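Local coordinates for Zn-dependent hydrolase of metallo-beta-lactamase superfamily TM0207 (Thermotoga maritima, PDB 1VJN), which is probably a zinc-dependent hydrolase of the metallo-beta-lactamase superfamily, although its substrate is not established, at residues A[120-128]-A[163-173]; A[30-38]-A[63-71]. All coordinates share one frame; numbering follows the deposited sequence.

Interactions 1 and 2 belong to different sheets of the metallo-hydrolase sandwich, and their centres lie about 21 Å apart. Interaction 1 is largely buried: a loop leaving strand 116-120 meets strand 168-172 and the end of helix 154-163, through leucine side chains and a selenomethionine laid on a histidine. Interaction 2 is a surface contact, in which the chain leaving strand 30-34 meets a loop between strands 52-54 and 73-75; a small apolar patch there gives way to a polar, partly disordered rim. The two nevertheless touch: His120 CD2 packs 3.4 Å from Thr34 OG1, and His120 CE1 3.5 Å from Asp35 OD2, so the His120 ring reaches from one sheet to the end of a strand of the other.

Interaction 1: residues A[120-128]-A[163-173]; sequences HLGDLGHVL and LLNAKVIIPMH
The His120 ring, which carries the selenomethionine Met172 on one face, is held at both nitrogens: ND1 accepts the N-H of Gly122 over 3.1 Å, with the donor tilted 31° out of the ring plane, while NE2 bonds to the carbonyl of Ala21. The ring's rotation is thereby fixed against the methyl, Met172 CE, which lies 4.1 Å from the His120 ring centroid and 21° off the ring normal, a CH-pi contact displaced toward the rim. Met172 reaches it because CG sits between the backbone N and the carbonyl carbon (chi1 53°), beyond which the chain runs extended and crosses the imidazole at about a right angle, its selenium lying obliquely to the ring. The same Met172 CE also packs 3.3 Å from Gly122 O.

Toward helix 154-163, the contact becomes purely apolar. Leu164, just past the end of that helix, brings CD1 to 3.7 Å from Leu128 CD1, the two side chains crossing, and Leu164 CD1 also approaches Leu121 CD2 at 4.4 Å. Ile136 of helix 130-136 closes on both Leu128 and Leu164. Nearer the surface, Leu163 CD1 meets Val127 CG1 at 3.8 Å.

At the other end, Asp123, which also touches His57, meets the His173 imidazole, but the two groups are modelled too close for their relative placement to be trusted, and no bond can be claimed from it. An aspartate and a histidine thus come together just beyond the C-terminal ends of two interior strands of the eight-stranded sheet, where relatives with the metallo-beta-lactamase fold place metal ligands and where the active-site cleft probably lies here too.

Interaction 2: residues A[30-38]-A[63-71]; sequences KTIVTDPFD and NAHHLVKGN
Pro36 packs against Val68 and His65, joining the chain that leaves strand 30-34 to the loop directly after the HxHxDH sequence, the signature of the metallo-beta-lactamase fold. Traced outward, the proline ring lays both CB and CG against one methyl, Pro36 CB 3.9 Å and Pro36 CG 4.0 Å from Val68 CG2; at the tip, Pro36 CG also reaches His65 CB at 3.7 Å. Proline and histidine lie side by side and point the same way, while Val53 of strand 52-54 touches both. The imidazole itself takes little part, for it leads away and binds the Glu55 carboxylate through ND1.

Val68 also uses its second methyl. Val68 CG1, anti to the backbone N (chi1 178°), approaches Val33 CG2 at 4.4 Å, a looser contact flanked by Val48 beside Val33 and by Ala50 beside Val68. The Phe37 CB bond points away from 63-71, and its ring makes a T-shaped, edge-to-face contact with His20.

Beyond Phe37 the contact becomes exposed and polar. Asp38 OD1 lies 3.7 Å from the methyl Leu67 CD1. Asp38 OD1 is also 3.4 Å from Ala64 O, acceptor facing acceptor with no bond between them. OD2 turns to His66, the carboxylate and ring planes 76° apart. Although His66 and Asn63 are poorly ordered, His66 ND1 as modelled donates to Asn63 O at 3.0 Å with an N-H...O angle of 156°, which would limit the ring's rotation if the model holds. Asp38 OD2 sits at the ring edge, near its plane, 3.2 Å from His66 CE1.

Interaction 1: residues A[120-128]-A[163-173]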
ATOM      1  N   HIS A 120       2.466  -2.127  -1.726  1.00 16.95           N
ATOM      2  CA  HIS A 120       2.343  -1.175  -0.646  1.00 16.79           C
ATOM      3  C   HIS A 120       3.700  -0.541  -0.454  1.00 17.73           C
ATOM      4  O   HIS A 120       4.670  -1.188  -0.032  1.00 15.52           O
ATOM      5  CB  HIS A 120       1.947  -1.914   0.618  1.00 17.93           C
ATOM      6  CG  HIS A 120       1.625  -1.039   1.783  1.00 22.59           C
ATOM      7  ND1 HIS A 120       2.585  -0.331   2.478  1.00 18.48           N
ATOM      8  CD2 HIS A 120       0.460  -0.850   2.444  1.00 17.41           C
ATOM      9  CE1 HIS A 120       2.002   0.305   3.479  1.00 30.43           C
ATOM     10  NE2 HIS A 120       0.719  -0.025   3.504  1.00 22.65           N
ATOM     11  N   LEU A 121       3.774   0.753  -0.678  1.00 16.59           N
ATOM     12  CA  LEU A 121       5.068   1.405  -0.649  1.00 17.14           C
ATOM     13  C   LEU A 121       5.592   1.845   0.728  1.00 20.42           C
ATOM     14  O   LEU A 121       6.716   2.334   0.820  1.00 22.38           O
ATOM     15  CB  LEU A 121       5.060   2.555  -1.628  1.00 17.23           C
ATOM     16  CG  LEU A 121       5.158   2.188  -3.138  1.00 14.37           C
ATOM     17  CD1 LEU A 121       4.940   3.451  -3.960  1.00 17.46           C
ATOM     18  CD2 LEU A 121       6.483   1.501  -3.543  1.00 20.35           C
ATOM     19  N   GLY A 122       4.807   1.677   1.780  1.00 19.66           N
ATOM     20  CA  GLY A 122       5.223   2.029   3.127  1.00 22.08           C
ATOM     21  C   GLY A 122       5.281   3.560   3.233  1.00 21.13           C
ATOM     22  O   GLY A 122       4.418   4.250   2.738  1.00 23.58           O
ATOM     23  N   ASP A 123       6.336   4.064   3.874  1.00 20.45           N
ATOM     24  CA  ASP A 123       6.586   5.486   4.063  1.00 16.80           C
ATOM     25  C   ASP A 123       7.715   5.932   3.145  1.00 16.66           C
ATOM     26  O   ASP A 123       8.592   6.676   3.523  1.00 23.19           O
ATOM     27  CB  ASP A 123       6.962   5.673   5.516  1.00 20.99           C
ATOM     28  CG  ASP A 123       5.800   5.330   6.445  1.00 30.46           C
ATOM     29  OD1 ASP A 123       4.679   5.792   6.176  1.00 40.47           O
ATOM     30  OD2 ASP A 123       5.883   4.592   7.426  1.00 47.78           O
ATOM     31  N   LEU A 124       7.643   5.519   1.895  1.00 16.16           N
ATOM     32  CA  LEU A 124       8.695   5.737   0.918  1.00 17.20           C
ATOM     33  C   LEU A 124       9.038   7.188   0.896  1.00 20.07           C
ATOM     34  O   LEU A 124       8.135   8.026   0.739  1.00 18.74           O
ATOM     35  CB  LEU A 124       8.242   5.307  -0.459  1.00 17.70           C
ATOM     36  CG  LEU A 124       9.272   5.493  -1.593  1.00 18.52           C
ATOM     37  CD1 LEU A 124      10.457   4.575  -1.419  1.00 17.57           C
ATOM     38  CD2 LEU A 124       8.603   5.201  -2.885  1.00 14.84           C
ATOM     39  N   GLY A 125      10.346   7.450   1.024  1.00 19.61           N
ATOM     40  CA  GLY A 125      10.877   8.784   1.249  1.00 18.39           C
ATOM     41  C   GLY A 125      11.560   9.378   0.062  1.00 19.85           C
ATOM     42  O   GLY A 125      11.959  10.555   0.105  1.00 21.99           O
ATOM     43  N   HIS A 126      11.775   8.586  -0.985  1.00 16.53           N
ATOM     44  CA  HIS A 126      12.549   9.082  -2.148  1.00 20.08           C
ATOM     45  C   HIS A 126      11.976   8.328  -3.345  1.00 18.81           C
ATOM     46  O   HIS A 126      11.332   7.296  -3.200  1.00 15.91           O
ATOM     47  CB  HIS A 126      14.073   8.783  -2.028  1.00 19.83           C
ATOM     48  CG  HIS A 126      14.361   7.318  -1.840  1.00 24.03           C
ATOM     49  ND1 HIS A 126      14.273   6.403  -2.865  1.00 29.04           N
ATOM     50  CD2 HIS A 126      14.618   6.593  -0.721  1.00 33.85           C
ATOM     51  CE1 HIS A 126      14.517   5.190  -2.404  1.00 31.72           C
ATOM     52  NE2 HIS A 126      14.743   5.278  -1.105  1.00 31.28           N
ATOM     53  N   VAL A 127      12.151   8.871  -4.522  1.00 17.88           N
ATOM     54  CA  VAL A 127      11.712   8.171  -5.739  1.00 20.73           C
ATOM     55  C   VAL A 127      12.485   6.858  -5.795  1.00 17.65           C
ATOM     56  O   VAL A 127      13.665   6.857  -5.507  1.00 19.57           O
ATOM     57  CB  VAL A 127      12.009   9.040  -6.972  1.00 23.65           C
ATOM     58  CG1 VAL A 127      11.844   8.250  -8.281  1.00 27.72           C
ATOM     59  CG2 VAL A 127      11.103  10.300  -6.957  1.00 27.36           C
ATOM     60  N   LEU A 128      11.863   5.743  -6.129  1.00 18.03           N
ATOM     61  CA  LEU A 128      12.610   4.469  -6.288  1.00 17.33           C
ATOM     62  C   LEU A 128      13.877   4.550  -7.183  1.00 16.69           C
ATOM     63  O   LEU A 128      13.880   5.226  -8.194  1.00 13.94           O
ATOM     64  CB  LEU A 128      11.718   3.388  -6.901  1.00 21.69           C
ATOM     65  CG  LEU A 128      10.484   3.043  -6.055  1.00 19.85           C
ATOM     66  CD1 LEU A 128       9.483   2.194  -6.807  1.00 18.34           C
ATOM     67  CD2 LEU A 128      10.866   2.363  -4.795  1.00 20.77           C
ATOM     68  N   LEU A 163       6.987   4.861 -13.003  1.00 18.27           N
ATOM     69  CA  LEU A 163       8.069   3.906 -13.072  1.00 18.27           C
ATOM     70  C   LEU A 163       7.582   2.462 -12.962  1.00 17.27           C
ATOM     71  O   LEU A 163       8.228   1.562 -13.455  1.00 18.47           O
ATOM     72  CB  LEU A 163       9.113   4.150 -11.967  1.00 18.35           C
ATOM     73  CG  LEU A 163      10.029   5.362 -12.222  1.00 20.42           C
ATOM     74  CD1 LEU A 163      10.800   5.769 -11.000  1.00 18.21           C
ATOM     75  CD2 LEU A 163      10.983   5.101 -13.413  1.00 19.81           C
ATOM     76  N   LEU A 164       6.498   2.252 -12.241  1.00 16.24           N
ATOM     77  CA  LEU A 164       6.008   0.918 -11.915  1.00 16.30           C
ATOM     78  C   LEU A 164       4.823   0.560 -12.834  1.00 17.76           C
ATOM     79  O   LEU A 164       4.226  -0.490 -12.673  1.00 18.46           O
ATOM     80  CB  LEU A 164       5.588   0.870 -10.425  1.00 18.75           C
ATOM     81  CG  LEU A 164       6.691   1.048  -9.358  1.00 17.83           C
ATOM     82  CD1 LEU A 164       6.149   0.967  -7.919  1.00 17.56           C
ATOM     83  CD2 LEU A 164       7.796   0.048  -9.567  1.00 17.32           C
ATOM     84  N   ASN A 165       4.532   1.435 -13.807  1.00 18.52           N
ATOM     85  CA  ASN A 165       3.395   1.289 -14.739  1.00 21.33           C
ATOM     86  C   ASN A 165       2.088   0.964 -14.013  1.00 20.75           C
ATOM     87  O   ASN A 165       1.279   0.172 -14.479  1.00 22.56           O
ATOM     88  CB  ASN A 165       3.754   0.262 -15.822  1.00 20.37           C
ATOM     89  CG  ASN A 165       2.903   0.407 -17.091  1.00 29.14           C
ATOM     90  OD1 ASN A 165       2.580   1.519 -17.534  1.00 26.58           O
ATOM     91  ND2 ASN A 165       2.529  -0.729 -17.675  1.00 23.29           N
ATOM     92  N   ALA A 166       1.881   1.619 -12.873  1.00 19.47           N
ATOM     93  CA  ALA A 166       0.724   1.327 -11.987  1.00 18.55           C
ATOM     94  C   ALA A 166      -0.587   1.676 -12.679  1.00 19.61           C
ATOM     95  O   ALA A 166      -0.688   2.720 -13.329  1.00 20.48           O
ATOM     96  CB  ALA A 166       0.817   2.130 -10.708  1.00 19.24           C
ATOM     97  N   LYS A 167      -1.595   0.829 -12.499  1.00 17.00           N
ATOM     98  CA  LYS A 167      -2.908   1.056 -13.076  1.00 20.45           C
ATOM     99  C   LYS A 167      -3.838   1.678 -12.035  1.00 22.36           C
ATOM    100  O   LYS A 167      -4.151   2.859 -12.126  1.00 24.35           O
ATOM    101  CB  LYS A 167      -3.476  -0.264 -13.597  1.00 22.18           C
ATOM    102  CG  LYS A 167      -2.625  -0.930 -14.632  1.00 23.48           C
ATOM    103  CD  LYS A 167      -2.548  -0.069 -15.885  1.00 31.85           C
ATOM    104  CE  LYS A 167      -1.485  -0.584 -16.864  1.00 42.95           C
ATOM    105  NZ  LYS A 167      -0.661   0.539 -17.422  1.00 50.40           N
ATOM    106  N   VAL A 168      -4.289   0.888 -11.061  1.00 19.81           N
ATOM    107  CA  VAL A 168      -5.029   1.435  -9.945  1.00 19.12           C
ATOM    108  C   VAL A 168      -4.032   2.020  -9.007  1.00 18.34           C
ATOM    109  O   VAL A 168      -3.092   1.340  -8.592  1.00 18.21           O
ATOM    110  CB  VAL A 168      -5.841   0.394  -9.211  1.00 18.60           C
ATOM    111  CG1 VAL A 168      -6.437   0.984  -7.902  1.00 20.36           C
ATOM    112  CG2 VAL A 168      -6.950  -0.122 -10.119  1.00 23.50           C
ATOM    113  N   ILE A 169      -4.206   3.305  -8.703  1.00 19.44           N
ATOM    114  CA  ILE A 169      -3.351   4.015  -7.772  1.00 19.68           C
ATOM    115  C   ILE A 169      -4.150   4.515  -6.552  1.00 21.81           C
ATOM    116  O   ILE A 169      -5.106   5.295  -6.711  1.00 18.81           O
ATOM    117  CB  ILE A 169      -2.703   5.228  -8.470  1.00 19.96           C
ATOM    118  CG1 ILE A 169      -1.734   4.798  -9.578  1.00 21.37           C
ATOM    119  CG2 ILE A 169      -1.974   6.033  -7.442  1.00 20.72           C
ATOM    120  CD1 ILE A 169      -1.375   5.913 -10.581  1.00 23.62           C
ATOM    121  N   ILE A 170      -3.753   4.109  -5.344  1.00 17.93           N
ATOM    122  CA  ILE A 170      -4.452   4.545  -4.170  1.00 17.66           C
ATOM    123  C   ILE A 170      -3.487   5.362  -3.322  1.00 18.31           C
ATOM    124  O   ILE A 170      -2.505   4.808  -2.801  1.00 18.70           O
ATOM    125  CB  ILE A 170      -5.033   3.340  -3.385  1.00 17.20           C
ATOM    126  CG1 ILE A 170      -6.033   2.533  -4.242  1.00 24.86           C
ATOM    127  CG2 ILE A 170      -5.665   3.790  -2.080  1.00 21.49           C
ATOM    128  CD1 ILE A 170      -6.246   1.091  -3.817  1.00 24.33           C
ATOM    129  N   PRO A 171      -3.730   6.681  -3.200  1.00 21.41           N
ATOM    130  CA  PRO A 171      -2.855   7.529  -2.348  1.00 20.08           C
ATOM    131  C   PRO A 171      -3.086   7.271  -0.841  1.00 22.90           C
ATOM    132  O   PRO A 171      -4.193   6.865  -0.406  1.00 19.52           O
ATOM    133  CB  PRO A 171      -3.291   8.968  -2.686  1.00 20.06           C
ATOM    134  CG  PRO A 171      -4.760   8.830  -3.157  1.00 23.42           C
ATOM    135  CD  PRO A 171      -4.836   7.461  -3.836  1.00 17.45           C
HETATM  136  N   MSE A 172      -2.072   7.518  -0.042  1.00 21.71           N
HETATM  137  CA  MSE A 172      -2.258   7.465   1.402  1.00 26.02           C
HETATM  138  C   MSE A 172      -1.310   8.478   1.987  1.00 22.81           C
HETATM  139  O   MSE A 172      -0.579   9.120   1.238  1.00 21.40           O
HETATM  140  CB  MSE A 172      -1.974   6.071   1.956  1.00 28.09           C
HETATM  141  CG  MSE A 172      -0.622   5.536   1.552  1.00 30.78           C
HETATM  142 SE   MSE A 172      -0.311   3.613   2.053  1.00 41.00          SE
HETATM  143  CE  MSE A 172       1.543   3.521   1.373  1.00 29.51           C
ATOM    144  N   HIS A 173      -1.361   8.633   3.312  1.00 23.05           N
ATOM    145  CA  HIS A 173      -0.384   9.446   4.059  1.00 22.71           C
ATOM    146  C   HIS A 173      -0.532  10.924   3.654  1.00 18.91           C
ATOM    147  O   HIS A 173       0.453  11.553   3.297  1.00 21.40           O
ATOM    148  CB  HIS A 173       1.090   9.034   3.775  1.00 27.51           C
ATOM    149  CG  HIS A 173       1.560   7.806   4.485  1.00 41.64           C
ATOM    150  ND1 HIS A 173       1.922   6.650   3.813  1.00 54.18           N
ATOM    151  CD2 HIS A 173       1.796   7.566   5.795  1.00 52.17           C
ATOM    152  CE1 HIS A 173       2.329   5.744   4.682  1.00 49.74           C
ATOM    153  NE2 HIS A 173       2.249   6.269   5.893  1.00 56.14           N
TER

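Interaction 2: residues A[30-38]-A[63-71]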
ATOM      1  N   LYS A  30      -7.359 -15.832   1.091  1.00 27.07           N
ATOM      2  CA  LYS A  30      -6.443 -15.458   2.155  1.00 27.10           C
ATOM      3  C   LYS A  30      -6.563 -13.970   2.399  1.00 25.59           C
ATOM      4  O   LYS A  30      -7.050 -13.258   1.553  1.00 24.48           O
ATOM      5  CB  LYS A  30      -4.995 -15.791   1.795  1.00 30.75           C
ATOM      6  CG  LYS A  30      -4.730 -17.289   1.559  1.00 33.95           C
ATOM      7  CD  LYS A  30      -5.153 -18.163   2.773  1.00 39.49           C
ATOM      8  CE  LYS A  30      -5.030 -19.682   2.494  1.00 38.24           C
ATOM      9  NZ  LYS A  30      -6.250 -20.436   2.935  1.00 35.27           N
ATOM     10  N   THR A  31      -6.077 -13.530   3.547  1.00 24.30           N
ATOM     11  CA  THR A  31      -6.128 -12.154   3.960  1.00 22.27           C
ATOM     12  C   THR A  31      -4.786 -11.693   4.403  1.00 18.78           C
ATOM     13  O   THR A  31      -4.132 -12.312   5.229  1.00 16.87           O
ATOM     14  CB  THR A  31      -7.148 -12.014   5.135  1.00 25.41           C
ATOM     15  OG1 THR A  31      -8.460 -12.254   4.645  1.00 21.86           O
ATOM     16  CG2 THR A  31      -7.209 -10.595   5.662  1.00 25.93           C
ATOM     17  N   ILE A  32      -4.361 -10.573   3.839  1.00 19.58           N
ATOM     18  CA  ILE A  32      -3.113  -9.918   4.235  1.00 18.94           C
ATOM     19  C   ILE A  32      -3.469  -8.585   4.885  1.00 19.14           C
ATOM     20  O   ILE A  32      -4.314  -7.855   4.361  1.00 18.92           O
ATOM     21  CB  ILE A  32      -2.266  -9.661   3.001  1.00 17.57           C
ATOM     22  CG1 ILE A  32      -1.885 -10.991   2.337  1.00 24.56           C
ATOM     23  CG2 ILE A  32      -1.047  -8.913   3.363  1.00 20.14           C
ATOM     24  CD1 ILE A  32      -1.684 -10.902   0.866  1.00 33.94           C
ATOM     25  N   VAL A  33      -2.878  -8.293   6.031  1.00 16.52           N
ATOM     26  CA  VAL A  33      -3.020  -6.989   6.667  1.00 18.84           C
ATOM     27  C   VAL A  33      -1.660  -6.266   6.685  1.00 18.08           C
ATOM     28  O   VAL A  33      -0.639  -6.810   7.134  1.00 17.22           O
ATOM     29  CB  VAL A  33      -3.644  -7.083   8.074  1.00 17.26           C
ATOM     30  CG1 VAL A  33      -3.809  -5.644   8.702  1.00 24.00           C
ATOM     31  CG2 VAL A  33      -4.993  -7.775   8.018  1.00 23.47           C
ATOM     32  N   THR A  34      -1.623  -5.071   6.119  1.00 18.91           N
ATOM     33  CA  THR A  34      -0.421  -4.249   6.149  1.00 18.13           C
ATOM     34  C   THR A  34      -0.464  -3.290   7.300  1.00 20.14           C
ATOM     35  O   THR A  34      -1.507  -2.768   7.594  1.00 19.73           O
ATOM     36  CB  THR A  34      -0.288  -3.411   4.911  1.00 19.63           C
ATOM     37  OG1 THR A  34      -1.398  -2.504   4.824  1.00 17.62           O
ATOM     38  CG2 THR A  34      -0.405  -4.312   3.690  1.00 19.06           C
ATOM     39  N   ASP A  35       0.684  -3.065   7.930  1.00 20.82           N
ATOM     40  CA  ASP A  35       0.894  -1.970   8.861  1.00 23.04           C
ATOM     41  C   ASP A  35      -0.284  -1.679   9.811  1.00 21.63           C
ATOM     42  O   ASP A  35      -0.837  -0.563   9.780  1.00 24.28           O
ATOM     43  CB  ASP A  35       1.199  -0.705   8.072  1.00 23.77           C
ATOM     44  CG  ASP A  35       2.578  -0.715   7.394  1.00 31.05           C
ATOM     45  OD1 ASP A  35       3.282  -1.736   7.389  1.00 29.16           O
ATOM     46  OD2 ASP A  35       3.050   0.298   6.838  1.00 32.68           O
ATOM     47  N   PRO A  36      -0.686  -2.640  10.649  1.00 26.30           N
ATOM     48  CA  PRO A  36      -1.790  -2.394  11.575  1.00 27.75           C
ATOM     49  C   PRO A  36      -1.353  -1.439  12.686  1.00 29.24           C
ATOM     50  O   PRO A  36      -0.167  -1.263  12.891  1.00 30.52           O
ATOM     51  CB  PRO A  36      -2.147  -3.800  12.105  1.00 28.59           C
ATOM     52  CG  PRO A  36      -0.958  -4.650  11.854  1.00 27.54           C
ATOM     53  CD  PRO A  36      -0.120  -3.990  10.813  1.00 25.18           C
ATOM     54  N   PHE A  37      -2.297  -0.838  13.398  1.00 33.81           N
ATOM     55  CA  PHE A  37      -1.997   0.154  14.454  1.00 37.14           C
ATOM     56  C   PHE A  37      -2.970  -0.024  15.608  1.00 41.45           C
ATOM     57  O   PHE A  37      -3.884  -0.845  15.500  1.00 42.08           O
ATOM     58  CB  PHE A  37      -2.185   1.575  13.915  1.00 37.24           C
ATOM     59  CG  PHE A  37      -3.564   1.810  13.312  1.00 38.37           C
ATOM     60  CD1 PHE A  37      -4.695   1.928  14.131  1.00 38.35           C
ATOM     61  CD2 PHE A  37      -3.737   1.857  11.921  1.00 30.55           C
ATOM     62  CE1 PHE A  37      -5.977   2.116  13.582  1.00 41.14           C
ATOM     63  CE2 PHE A  37      -5.001   2.057  11.367  1.00 29.15           C
ATOM     64  CZ  PHE A  37      -6.131   2.187  12.196  1.00 36.78           C
ATOM     65  N   ASP A  38      -2.792   0.760  16.685  1.00 47.11           N
ATOM     66  CA  ASP A  38      -3.878   1.028  17.686  1.00 51.41           C
ATOM     67  C   ASP A  38      -4.255   2.523  17.701  1.00 51.38           C
ATOM     68  O   ASP A  38      -5.380   2.902  18.043  1.00 53.27           O
ATOM     69  CB  ASP A  38      -3.468   0.612  19.101  1.00 52.66           C
ATOM     70  CG  ASP A  38      -2.993  -0.840  19.189  1.00 61.71           C
ATOM     71  OD1 ASP A  38      -3.303  -1.645  18.276  1.00 67.13           O
ATOM     72  OD2 ASP A  38      -2.293  -1.257  20.144  1.00 64.04           O
ATOM     73  N   ASN A  63       4.328  -3.325  19.697  1.00 59.55           N
ATOM     74  CA  ASN A  63       3.559  -4.292  18.917  1.00 59.84           C
ATOM     75  C   ASN A  63       2.215  -3.729  18.444  1.00 58.94           C
ATOM     76  O   ASN A  63       1.230  -3.716  19.179  1.00 58.41           O
ATOM     77  CB  ASN A  63       3.353  -5.592  19.714  1.00 61.40           C
ATOM     78  CG  ASN A  63       2.655  -6.692  18.893  1.00 64.40           C
ATOM     79  OD1 ASN A  63       2.099  -6.430  17.826  1.00 63.93           O
ATOM     80  ND2 ASN A  63       2.678  -7.926  19.405  1.00 64.68           N
ATOM     81  N   ALA A  64       2.200  -3.275  17.196  1.00 58.19           N
ATOM     82  CA  ALA A  64       0.980  -2.837  16.511  1.00 58.87           C
ATOM     83  C   ALA A  64      -0.071  -3.962  16.364  1.00 58.42           C
ATOM     84  O   ALA A  64      -1.288  -3.747  16.583  1.00 57.58           O
ATOM     85  CB  ALA A  64       1.351  -2.289  15.109  1.00 58.01           C
ATOM     86  N   HIS A  65       0.435  -5.152  16.004  1.00 56.89           N
ATOM     87  CA  HIS A  65      -0.369  -6.251  15.452  1.00 54.38           C
ATOM     88  C   HIS A  65      -0.908  -7.221  16.485  1.00 54.52           C
ATOM     89  O   HIS A  65      -1.494  -8.237  16.117  1.00 54.38           O
ATOM     90  CB  HIS A  65       0.409  -7.022  14.356  1.00 51.69           C
ATOM     91  CG  HIS A  65       1.572  -7.810  14.861  1.00 47.69           C
ATOM     92  ND1 HIS A  65       2.874  -7.500  14.533  1.00 49.16           N
ATOM     93  CD2 HIS A  65       1.635  -8.894  15.675  1.00 50.03           C
ATOM     94  CE1 HIS A  65       3.693  -8.354  15.127  1.00 52.53           C
ATOM     95  NE2 HIS A  65       2.965  -9.218  15.818  1.00 52.19           N
ATOM     96  N   HIS A  66      -0.765  -6.910  17.769  1.00 55.94           N
ATOM     97  CA  HIS A  66      -1.303  -7.811  18.812  1.00 56.11           C
ATOM     98  C   HIS A  66      -2.866  -7.894  18.874  1.00 53.40           C
ATOM     99  O   HIS A  66      -3.413  -8.726  19.586  1.00 49.90           O
ATOM    100  CB  HIS A  66      -0.713  -7.439  20.182  1.00 58.31           C
ATOM    101  CG  HIS A  66      -1.415  -6.301  20.848  1.00 65.05           C
ATOM    102  ND1 HIS A  66      -1.164  -4.982  20.530  1.00 66.88           N
ATOM    103  CD2 HIS A  66      -2.381  -6.287  21.799  1.00 68.16           C
ATOM    104  CE1 HIS A  66      -1.939  -4.205  21.265  1.00 71.43           C
ATOM    105  NE2 HIS A  66      -2.688  -4.971  22.041  1.00 73.38           N
ATOM    106  N   LEU A  67      -3.575  -7.043  18.126  1.00 51.39           N
ATOM    107  CA  LEU A  67      -5.037  -7.083  18.070  1.00 49.72           C
ATOM    108  C   LEU A  67      -5.643  -7.593  16.736  1.00 47.07           C
ATOM    109  O   LEU A  67      -6.868  -7.595  16.581  1.00 48.34           O
ATOM    110  CB  LEU A  67      -5.587  -5.693  18.362  1.00 51.13           C
ATOM    111  CG  LEU A  67      -5.359  -5.154  19.777  1.00 57.80           C
ATOM    112  CD1 LEU A  67      -5.877  -3.719  19.838  1.00 60.60           C
ATOM    113  CD2 LEU A  67      -6.024  -6.019  20.876  1.00 60.75           C
ATOM    114  N   VAL A  68      -4.803  -8.006  15.782  1.00 41.19           N
ATOM    115  CA  VAL A  68      -5.270  -8.637  14.542  1.00 34.50           C
ATOM    116  C   VAL A  68      -5.582 -10.079  14.899  1.00 28.55           C
ATOM    117  O   VAL A  68      -4.901 -10.651  15.713  1.00 25.76           O
ATOM    118  CB  VAL A  68      -4.182  -8.603  13.424  1.00 34.70           C
ATOM    119  CG1 VAL A  68      -4.654  -9.310  12.155  1.00 31.57           C
ATOM    120  CG2 VAL A  68      -3.789  -7.175  13.086  1.00 34.36           C
ATOM    121  N   LYS A  69      -6.585 -10.680  14.292  1.00 24.36           N
ATOM    122  CA  LYS A  69      -6.914 -12.065  14.642  1.00 24.25           C
ATOM    123  C   LYS A  69      -6.355 -13.022  13.612  1.00 22.08           C
ATOM    124  O   LYS A  69      -5.940 -12.620  12.535  1.00 22.00           O
ATOM    125  CB  LYS A  69      -8.426 -12.250  14.749  1.00 25.61           C
ATOM    126  CG  LYS A  69      -9.072 -11.489  15.885  1.00 33.62           C
ATOM    127  CD  LYS A  69     -10.583 -11.273  15.618  1.00 43.98           C
ATOM    128  CE  LYS A  69     -11.316 -10.822  16.891  1.00 51.93           C
ATOM    129  NZ  LYS A  69     -12.819 -10.732  16.753  1.00 52.58           N
ATOM    130  N   GLY A  70      -6.410 -14.300  13.931  1.00 20.54           N
ATOM    131  CA  GLY A  70      -5.919 -15.340  13.077  1.00 19.63           C
ATOM    132  C   GLY A  70      -4.525 -15.753  13.535  1.00 20.39           C
ATOM    133  O   GLY A  70      -3.903 -15.119  14.400  1.00 21.66           O
ATOM    134  N   ASN A  71      -4.035 -16.809  12.912  1.00 19.22           N
ATOM    135  CA  ASN A  71      -2.738 -17.394  13.220  1.00 17.53           C
ATOM    136  C   ASN A  71      -1.833 -17.006  12.078  1.00 20.65           C
ATOM    137  O   ASN A  71      -1.531 -17.804  11.203  1.00 26.97           O
ATOM    138  CB  ASN A  71      -2.910 -18.892  13.311  1.00 13.50           C
ATOM    139  CG  ASN A  71      -3.832 -19.287  14.431  1.00 10.88           C
ATOM    140  OD1 ASN A  71      -3.815 -18.664  15.467  1.00 15.79           O
ATOM    141  ND2 ASN A  71      -4.629 -20.331  14.236  1.00  8.54           N
TER